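Local coordinates for protein mitochondrial association factor 1 (Toxoplasma gondii, PDB 6BXS) that is of uncertain biochemical function but has a macro-domain-like fold and comes from a locus required for the parasite's manipulation of host mitochondria, at residues 47-52 against 61-66; 96-101 against 125-130; 142-147 against 187-192; 170-175 against 217-222. All coordinates share one frame; numbering follows the deposited sequence.

Contact 1: 47-52 against 61-66; sequences TVDAGT and GMNGEF
Met62 and Phe66 reach from the first turns of helix 61-76 to strand 45-50, packing a helix against an inner strand of the mixed sheet in this macro-domain-like fold. The axes of 47-50 and 61-66 approach to 6.9 Å. Met62 is fully stretched: CG lies anti to the backbone N (chi1 -173°) and the chain stays extended to the end, which carries the terminal methyl across the strand. There Met62 CE sits 3.2 Å from Val48 O and 3.5 Å from Thr47 CG2, while SD lies by Ala50. Phe66 takes an unstaggered first torsion, chi1 -113°, and its ring and the Asp49 side chain run antiparallel past one another, ring and carboxylate planes 21° apart. Phe66 CD2 meets Asp49 CG at 3.5 Å, and at the far end of the ring Phe66 CZ comes to 3.4 Å from Thr47 O. Asp49 also lies beside Asn63, with Asp49 OD1 3.2 Å from Asn63 CA. Leu36 and Tyr37 pack on Phe66 as well, and Thr47 OG1 bonds to Leu36 O. Between the segments a water donates to Ala50 O at 2.8 Å and accepts from Asn63 N at 3.1 Å.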
# COMPACT_ATOMS: atom_id res chain seq x y z
N THR A 47 1.35 -3.34 5.79
CA THR A 47 1.23 -3.87 4.44
C THR A 47 0.26 -3.03 3.61
O THR A 47 -0.80 -2.62 4.09
CB THR A 47 0.78 -5.33 4.46
OG1 THR A 47 1.70 -6.10 5.25
CG2 THR A 47 0.74 -5.90 3.05
N VAL A 48 0.64 -2.77 2.36
CA VAL A 48 -0.12 -1.89 1.48
C VAL A 48 -1.07 -2.69 0.59
O VAL A 48 -0.64 -3.45 -0.27
CB VAL A 48 0.81 -1.04 0.59
CG1 VAL A 48 0.01 -0.26 -0.46
CG2 VAL A 48 1.63 -0.09 1.46
N ASP A 49 -2.37 -2.50 0.80
CA ASP A 49 -3.38 -3.17 0.01
C ASP A 49 -3.44 -2.59 -1.40
O ASP A 49 -3.57 -1.38 -1.58
CB ASP A 49 -4.75 -3.03 0.68
CG ASP A 49 -5.81 -3.93 0.07
OD1 ASP A 49 -5.54 -4.56 -0.98
OD2 ASP A 49 -6.91 -4.01 0.64
N ALA A 50 -3.35 -3.45 -2.41
CA ALA A 50 -3.58 -3.03 -3.79
C ALA A 50 -5.08 -2.79 -3.97
O ALA A 50 -5.83 -3.70 -4.32
CB ALA A 50 -3.08 -4.08 -4.77
N GLY A 51 -5.49 -1.55 -3.73
CA GLY A 51 -6.90 -1.21 -3.62
C GLY A 51 -7.64 -1.12 -4.94
O GLY A 51 -7.04 -1.12 -6.02
N THR A 52 -8.96 -1.05 -4.84
CA THR A 52 -9.83 -0.93 -6.00
C THR A 52 -10.24 0.52 -6.20
O THR A 52 -10.18 1.33 -5.27
CB THR A 52 -11.09 -1.79 -5.84
OG1 THR A 52 -11.81 -1.37 -4.68
CG2 THR A 52 -10.73 -3.27 -5.70
N GLY A 61 -7.87 -11.02 -5.71
CA GLY A 61 -6.47 -10.62 -5.66
C GLY A 61 -6.02 -10.36 -4.24
O GLY A 61 -6.53 -10.96 -3.29
N MET A 62 -5.06 -9.45 -4.08
CA MET A 62 -4.53 -9.11 -2.77
C MET A 62 -5.59 -8.49 -1.87
O MET A 62 -5.64 -8.76 -0.67
CB MET A 62 -3.36 -8.14 -2.91
CG MET A 62 -2.65 -7.86 -1.60
SD MET A 62 -1.40 -6.59 -1.75
CE MET A 62 -0.71 -6.60 -0.10
N ASN A 63 -6.43 -7.65 -2.46
CA ASN A 63 -7.52 -7.00 -1.73
C ASN A 63 -8.40 -8.04 -1.07
O ASN A 63 -8.81 -7.88 0.08
CB ASN A 63 -8.34 -6.12 -2.67
CG ASN A 63 -9.29 -5.19 -1.93
OD1 ASN A 63 -9.06 -4.84 -0.78
ND2 ASN A 63 -10.37 -4.80 -2.59
N GLY A 64 -8.69 -9.12 -1.80
CA GLY A 64 -9.47 -10.22 -1.28
C GLY A 64 -8.76 -10.94 -0.15
O GLY A 64 -9.40 -11.39 0.80
N GLU A 65 -7.44 -11.06 -0.25
CA GLU A 65 -6.65 -11.71 0.80
C GLU A 65 -6.67 -10.87 2.07
O GLU A 65 -6.71 -11.41 3.18
CB GLU A 65 -5.21 -11.93 0.34
CG GLU A 65 -5.07 -12.90 -0.82
CD GLU A 65 -5.53 -14.31 -0.47
OE1 GLU A 65 -5.40 -14.70 0.71
OE2 GLU A 65 -6.03 -15.01 -1.37
N PHE A 66 -6.62 -9.55 1.91
CA PHE A 66 -6.72 -8.64 3.05
C PHE A 66 -8.06 -8.81 3.76
O PHE A 66 -8.12 -8.90 4.98
CB PHE A 66 -6.56 -7.18 2.59
CG PHE A 66 -5.31 -6.52 3.08
CD1 PHE A 66 -5.18 -6.15 4.41
CD2 PHE A 66 -4.26 -6.25 2.22
CE1 PHE A 66 -4.03 -5.53 4.87
CE2 PHE A 66 -3.11 -5.63 2.67
CZ PHE A 66 -2.99 -5.27 3.99
O HOH W 1 -5.84 -6.39 -5.25

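Contact 2: 96-101 against 125-130; sequences RLLHDA and AYVAIV
Ala101 and Ala125 meet methyl to methyl, CB to CB at 4.1 Å, where helix 83-103 lies close to the end of strand 120-126. One turn earlier on the helix, Leu97 CB approaches the same Ala125 CB at 3.7 Å, so that methyl rests against two successive turns. Val127, just past the end of the strand, divides its two branches. Val127 CG1, anti to the carbonyl carbon with chi1 at -75°, touches Leu98 CD1 at 3.8 Å. Val127 CG2 leans on the helix backbone at Ala101, 3.5 Å from Ala101 O and 4.0 Å from Ala101 CB. Leu98 starts out along the flank of the helix, and with CG anti to the backbone N (chi1 177°) its end swings in to meet Val127 at about a right angle. No hydrogen bond joins the segments; the contact is apolar and buried. Backbone bonds from Ala125 to Val109 and from Tyr126 to Thr147 hold the strand residues in place. Phe148 of strand 147-152 touches Leu97, Leu98 and Ala125, and Val109 of edge strand 109-111 touches Ala101 and Ala125. The helix thus lies across neighbouring strands, while the side chain of Tyr126 leaves on the other side and touches Ala196 of helix 179-202.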
# COMPACT_ATOMS: atom_id res chain seq x y z
N ARG A 96 -15.23 8.98 2.28
CA ARG A 96 -15.30 10.21 3.05
C ARG A 96 -13.92 10.83 3.28
O ARG A 96 -13.74 12.04 3.15
CB ARG A 96 -15.98 9.95 4.40
CG ARG A 96 -17.44 9.56 4.30
CD ARG A 96 -17.95 9.02 5.63
NE ARG A 96 -19.29 8.45 5.51
CZ ARG A 96 -19.84 7.63 6.41
NH1 ARG A 96 -19.17 7.28 7.49
NH2 ARG A 96 -21.07 7.16 6.21
N LEU A 97 -12.95 9.99 3.62
CA LEU A 97 -11.60 10.46 3.91
C LEU A 97 -10.91 11.04 2.67
O LEU A 97 -10.17 12.01 2.77
CB LEU A 97 -10.75 9.33 4.48
CG LEU A 97 -10.88 9.06 5.98
CD1 LEU A 97 -10.06 7.84 6.38
CD2 LEU A 97 -10.44 10.27 6.80
N LEU A 98 -11.16 10.44 1.51
CA LEU A 98 -10.56 10.92 0.27
C LEU A 98 -11.07 12.32 -0.07
O LEU A 98 -10.31 13.16 -0.55
CB LEU A 98 -10.85 9.96 -0.88
CG LEU A 98 -10.33 10.41 -2.25
CD1 LEU A 98 -8.84 10.75 -2.19
CD2 LEU A 98 -10.61 9.36 -3.31
N HIS A 99 -12.35 12.56 0.19
CA HIS A 99 -12.94 13.88 -0.02
C HIS A 99 -12.22 14.91 0.83
O HIS A 99 -11.88 15.99 0.35
CB HIS A 99 -14.43 13.87 0.30
CG HIS A 99 -15.29 13.37 -0.82
ND1 HIS A 99 -16.31 12.46 -0.64
CD2 HIS A 99 -15.29 13.67 -2.14
CE1 HIS A 99 -16.89 12.21 -1.80
NE2 HIS A 99 -16.30 12.94 -2.73
N ASP A 100 -11.97 14.57 2.09
CA ASP A 100 -11.22 15.45 2.99
C ASP A 100 -9.79 15.63 2.51
O ASP A 100 -9.25 16.74 2.54
CB ASP A 100 -11.23 14.89 4.42
CG ASP A 100 -12.62 14.83 5.02
OD1 ASP A 100 -13.51 15.56 4.55
OD2 ASP A 100 -12.81 14.05 5.98
N ALA A 101 -9.16 14.54 2.08
CA ALA A 101 -7.77 14.58 1.64
C ALA A 101 -7.61 15.48 0.41
O ALA A 101 -6.63 16.21 0.29
CB ALA A 101 -7.28 13.17 1.33
N ALA A 125 -5.98 9.44 5.69
CA ALA A 125 -5.86 9.51 4.24
C ALA A 125 -4.88 10.61 3.84
O ALA A 125 -4.62 11.54 4.60
CB ALA A 125 -7.21 9.73 3.60
N TYR A 126 -4.35 10.49 2.62
CA TYR A 126 -3.32 11.39 2.13
C TYR A 126 -3.23 11.26 0.62
O TYR A 126 -3.19 10.15 0.09
CB TYR A 126 -1.97 11.06 2.79
CG TYR A 126 -0.79 11.90 2.35
CD1 TYR A 126 -0.17 11.68 1.12
CD2 TYR A 126 -0.26 12.89 3.17
CE1 TYR A 126 0.92 12.44 0.72
CE2 TYR A 126 0.83 13.65 2.78
CZ TYR A 126 1.41 13.42 1.55
OH TYR A 126 2.50 14.17 1.16
N VAL A 127 -3.22 12.40 -0.07
CA VAL A 127 -2.95 12.42 -1.51
C VAL A 127 -1.86 13.43 -1.82
O VAL A 127 -1.89 14.56 -1.33
CB VAL A 127 -4.21 12.76 -2.34
CG1 VAL A 127 -5.16 11.57 -2.39
CG2 VAL A 127 -4.92 14.00 -1.80
N ALA A 128 -0.90 13.02 -2.64
CA ALA A 128 0.16 13.91 -3.09
C ALA A 128 -0.40 14.85 -4.15
O ALA A 128 -0.02 16.02 -4.22
CB ALA A 128 1.33 13.11 -3.64
N ILE A 129 -1.31 14.33 -4.97
CA ILE A 129 -1.94 15.10 -6.03
C ILE A 129 -3.43 14.79 -6.07
O ILE A 129 -3.83 13.63 -5.95
CB ILE A 129 -1.31 14.79 -7.41
CG1 ILE A 129 0.21 15.02 -7.37
CG2 ILE A 129 -1.95 15.64 -8.50
CD1 ILE A 129 0.93 14.62 -8.64
N VAL A 130 -4.25 15.82 -6.24
CA VAL A 130 -5.69 15.61 -6.41
C VAL A 130 -5.91 14.73 -7.63
O VAL A 130 -5.49 15.08 -8.73
CB VAL A 130 -6.45 16.94 -6.59
CG1 VAL A 130 -7.93 16.67 -6.83
CG2 VAL A 130 -6.26 17.84 -5.38

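Contact 3: 142-147 against 187-192; sequences KNVGAT and KATMLG
Gly145 O is joined to Ala188 O by a water that donates to both carbonyls, 2.7 Å from Gly145 O and 2.7 Å from Ala188 O. This bridge ties a type II beta turn, Asn143 to Ala146, to helix 179-202 of the macro-domain-like fold, just ahead of strand 147-152. The turn closes through Ala146 N to Asn143 O. Gly145 holds its third position with a positive phi of 87°, and the bare CA lets the chain come within 4.0 Å of Thr189, measured between Gly145 CA and Thr189 CA. There Thr189 OG1 stands 3.5 Å from Gly145 CA, but its hydrogen bond runs back along the helix to Ala185 O, so at the turn it acts as a packing atom. Val144 CG1 flanks the same oxygen, the two side chains crossing at about a right angle. Further along, Thr147 lies against the helix backbone at Gly192, where again no side chain intervenes. Its OG1, anti to the carbonyl carbon (chi1 -58°), approaches Gly192 CA at 3.5 Å and makes a weak hydrogen bond with Thr170 OG1 on the neighbouring strand. No direct hydrogen bond spans the two segments. The same torsion sets the methyl anti to the backbone N and lays Thr147 CG2 3.5 Å from Gly192 O.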
# COMPACT_ATOMS: atom_id res chain seq x y z
N LYS A 142 -10.51 5.93 -11.51
CA LYS A 142 -10.79 7.02 -10.58
C LYS A 142 -10.20 6.75 -9.20
O LYS A 142 -9.98 5.60 -8.83
CB LYS A 142 -12.31 7.27 -10.49
CG LYS A 142 -13.02 6.51 -9.39
CD LYS A 142 -14.52 6.79 -9.41
CE LYS A 142 -15.27 5.98 -8.36
NZ LYS A 142 -15.20 4.52 -8.63
N ASN A 143 -9.94 7.83 -8.47
CA ASN A 143 -9.36 7.77 -7.12
C ASN A 143 -7.92 7.24 -7.12
O ASN A 143 -7.44 6.76 -6.09
CB ASN A 143 -10.22 6.91 -6.19
CG ASN A 143 -11.66 7.37 -6.14
OD1 ASN A 143 -11.94 8.57 -6.21
ND2 ASN A 143 -12.58 6.43 -6.01
N VAL A 144 -7.24 7.35 -8.25
CA VAL A 144 -5.85 6.95 -8.34
C VAL A 144 -4.98 7.87 -7.50
O VAL A 144 -5.18 9.08 -7.49
CB VAL A 144 -5.35 6.96 -9.80
CG1 VAL A 144 -3.85 6.71 -9.87
CG2 VAL A 144 -6.10 5.92 -10.62
N GLY A 145 -4.00 7.29 -6.81
CA GLY A 145 -3.12 8.04 -5.94
C GLY A 145 -3.68 8.20 -4.54
O GLY A 145 -2.98 8.65 -3.63
N ALA A 146 -4.95 7.85 -4.36
CA ALA A 146 -5.58 7.90 -3.05
C ALA A 146 -4.92 6.88 -2.13
O ALA A 146 -4.85 5.70 -2.46
CB ALA A 146 -7.07 7.64 -3.16
N THR A 147 -4.45 7.35 -0.98
CA THR A 147 -3.75 6.50 -0.02
C THR A 147 -4.38 6.62 1.36
O THR A 147 -4.59 7.72 1.87
CB THR A 147 -2.26 6.85 0.07
OG1 THR A 147 -1.66 6.73 -1.23
CG2 THR A 147 -1.54 5.93 1.04
N LYS A 187 4.00 7.61 -9.75
CA LYS A 187 4.86 8.38 -8.85
C LYS A 187 4.03 9.06 -7.77
O LYS A 187 4.41 9.07 -6.60
CB LYS A 187 5.66 9.42 -9.63
CG LYS A 187 6.66 8.83 -10.60
CD LYS A 187 7.18 9.89 -11.55
CE LYS A 187 8.10 9.30 -12.60
NZ LYS A 187 8.19 10.14 -13.83
N ALA A 188 2.90 9.63 -8.18
CA ALA A 188 1.96 10.27 -7.26
C ALA A 188 1.48 9.27 -6.21
O ALA A 188 1.31 9.61 -5.04
CB ALA A 188 0.78 10.84 -8.02
N THR A 189 1.25 8.03 -6.65
CA THR A 189 0.78 6.98 -5.76
C THR A 189 1.86 6.61 -4.73
O THR A 189 1.56 6.46 -3.54
CB THR A 189 0.39 5.72 -6.55
OG1 THR A 189 -0.65 6.04 -7.49
CG2 THR A 189 -0.11 4.62 -5.62
N MET A 190 3.10 6.46 -5.19
CA MET A 190 4.19 6.11 -4.29
C MET A 190 4.46 7.24 -3.30
O MET A 190 4.78 6.98 -2.14
CB MET A 190 5.46 5.78 -5.07
CG MET A 190 6.54 5.10 -4.24
SD MET A 190 6.01 3.54 -3.52
CE MET A 190 5.75 2.55 -4.99
N LEU A 191 4.33 8.48 -3.76
CA LEU A 191 4.44 9.63 -2.87
C LEU A 191 3.35 9.60 -1.80
O LEU A 191 3.57 10.00 -0.66
CB LEU A 191 4.34 10.94 -3.67
CG LEU A 191 5.57 11.39 -4.46
CD1 LEU A 191 5.26 12.69 -5.19
CD2 LEU A 191 6.78 11.57 -3.56
N GLY A 192 2.17 9.12 -2.18
CA GLY A 192 1.07 8.99 -1.24
C GLY A 192 1.36 8.00 -0.14
O GLY A 192 1.08 8.26 1.04
O HOH W 2 -0.94 10.39 -3.76

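Contact 4: 170-175 against 217-222; sequences TVAPFG and PLLGAG
Ala172 and Leu219 carry most of the apolar part of this buried contact, their CB atoms 3.9 Å apart. Ala172 CB also presses on the peptide after Leu219, 3.4 Å from Gly220 N. Next to this pair the methyl of Thr170 meets the end of Leu219 at about a right angle: CG2 is 3.5 Å from CD2, tighter than ordinary carbon contact, and 3.9 Å from CD1. The threonine presents its methyl because OG1 takes the place anti to the backbone N (chi1 -164°), where it makes weak hydrogen bonds with Ala146 O and Thr147 OG1. Polar links run through solvent. A water donates to Pro173 O at 2.9 Å and to Gly220 O at 2.7 Å, though other acceptors nearby compete for its protons. A type II turn, Leu218 to Ala221, puts Gly220 at its third position with phi 87°, with no side chain between its CA and Pro173 O. Tyr186 OH bonds to Leu219 O, and Tyr53 OH to Ala172 O. Both segments are loops leading from the C-terminal ends of sheet strands into helices, the region where macro domains bind ADP-ribose; this pair probably lies beside that cleft, although nothing here establishes binding.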
# COMPACT_ATOMS: atom_id res chain seq x y z
N THR A 170 -4.11 1.59 -1.15
CA THR A 170 -3.77 2.54 -2.21
C THR A 170 -4.33 2.08 -3.55
O THR A 170 -4.55 0.89 -3.78
CB THR A 170 -2.24 2.75 -2.33
OG1 THR A 170 -1.97 3.93 -3.10
CG2 THR A 170 -1.55 1.54 -2.98
N VAL A 171 -4.57 3.05 -4.44
CA VAL A 171 -5.18 2.79 -5.74
C VAL A 171 -4.20 3.09 -6.86
O VAL A 171 -3.82 4.24 -7.07
CB VAL A 171 -6.45 3.65 -5.93
CG1 VAL A 171 -7.08 3.39 -7.29
CG2 VAL A 171 -7.46 3.36 -4.82
N ALA A 172 -3.81 2.05 -7.58
CA ALA A 172 -2.81 2.15 -8.63
C ALA A 172 -3.45 2.51 -9.97
O ALA A 172 -4.62 2.19 -10.20
CB ALA A 172 -2.03 0.85 -8.75
N PRO A 173 -2.69 3.16 -10.86
CA PRO A 173 -3.22 3.51 -12.19
C PRO A 173 -3.43 2.28 -13.07
O PRO A 173 -2.64 1.34 -13.01
CB PRO A 173 -2.15 4.43 -12.76
CG PRO A 173 -0.90 4.02 -12.08
CD PRO A 173 -1.30 3.61 -10.69
N PHE A 174 -4.48 2.30 -13.89
CA PHE A 174 -4.75 1.20 -14.80
C PHE A 174 -3.71 1.20 -15.92
O PHE A 174 -3.29 2.25 -16.38
CB PHE A 174 -6.16 1.31 -15.38
CG PHE A 174 -6.60 0.09 -16.15
CD1 PHE A 174 -6.82 -1.11 -15.50
CD2 PHE A 174 -6.79 0.16 -17.52
CE1 PHE A 174 -7.22 -2.23 -16.21
CE2 PHE A 174 -7.19 -0.95 -18.23
CZ PHE A 174 -7.40 -2.15 -17.58
N GLY A 175 -3.30 0.01 -16.34
CA GLY A 175 -2.17 -0.13 -17.24
C GLY A 175 -2.37 0.42 -18.64
O GLY A 175 -1.40 0.80 -19.29
N PRO A 217 3.10 -4.64 -2.55
CA PRO A 217 3.00 -5.47 -3.75
C PRO A 217 3.55 -4.71 -4.94
O PRO A 217 3.93 -3.55 -4.79
CB PRO A 217 1.49 -5.70 -3.88
CG PRO A 217 0.91 -4.43 -3.36
CD PRO A 217 1.81 -3.99 -2.23
N LEU A 218 3.61 -5.35 -6.11
CA LEU A 218 3.88 -4.61 -7.34
C LEU A 218 2.57 -3.97 -7.79
O LEU A 218 1.74 -4.63 -8.42
CB LEU A 218 4.45 -5.52 -8.42
CG LEU A 218 4.74 -4.82 -9.75
CD1 LEU A 218 5.95 -3.90 -9.63
CD2 LEU A 218 4.94 -5.84 -10.86
N LEU A 219 2.40 -2.70 -7.47
CA LEU A 219 1.17 -1.99 -7.76
C LEU A 219 0.91 -1.91 -9.26
O LEU A 219 1.84 -1.77 -10.06
CB LEU A 219 1.21 -0.58 -7.16
CG LEU A 219 1.19 -0.55 -5.63
CD1 LEU A 219 1.68 0.79 -5.11
CD2 LEU A 219 -0.21 -0.84 -5.12
N GLY A 220 -0.36 -2.01 -9.64
CA GLY A 220 -0.75 -1.95 -11.04
C GLY A 220 -0.70 -3.30 -11.73
O GLY A 220 -1.10 -3.43 -12.88
N ALA A 221 -0.20 -4.31 -11.01
CA ALA A 221 -0.10 -5.66 -11.57
C ALA A 221 -1.45 -6.38 -11.49
O ALA A 221 -2.45 -5.80 -11.07
CB ALA A 221 0.97 -6.46 -10.83
N GLY A 222 -1.47 -7.64 -11.90
CA GLY A 222 -2.67 -8.45 -11.82
C GLY A 222 -3.81 -7.94 -12.67
O GLY A 222 -3.67 -7.80 -13.89
O HOH W 3 -1.24 -0.98 -14.10

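All four contacts are buried, but contact 1 lies nearest the middle of the chain, about 8 Å from its centre, and contact 2 farthest, about 15 Å. Contacts 1 and 2 pack successive helices, 61-76 and 83-103, on one sheet; contact 2 is purely apolar, whereas contact 1 mixes apolar chains with a carboxylate and an amide. Contacts 3 and 4 instead involve glycine-containing turns and water-bridged carbonyls, and their segments alternate along the chain. The 170-175 segment is the common neighbour: backbone bonds link Thr170 to Asp49 and Gly51 of contact 1, and Val171 to Gly145 of contact 3. Contact 3 in turn meets contact 2 through Tyr126 N and Thr147 O.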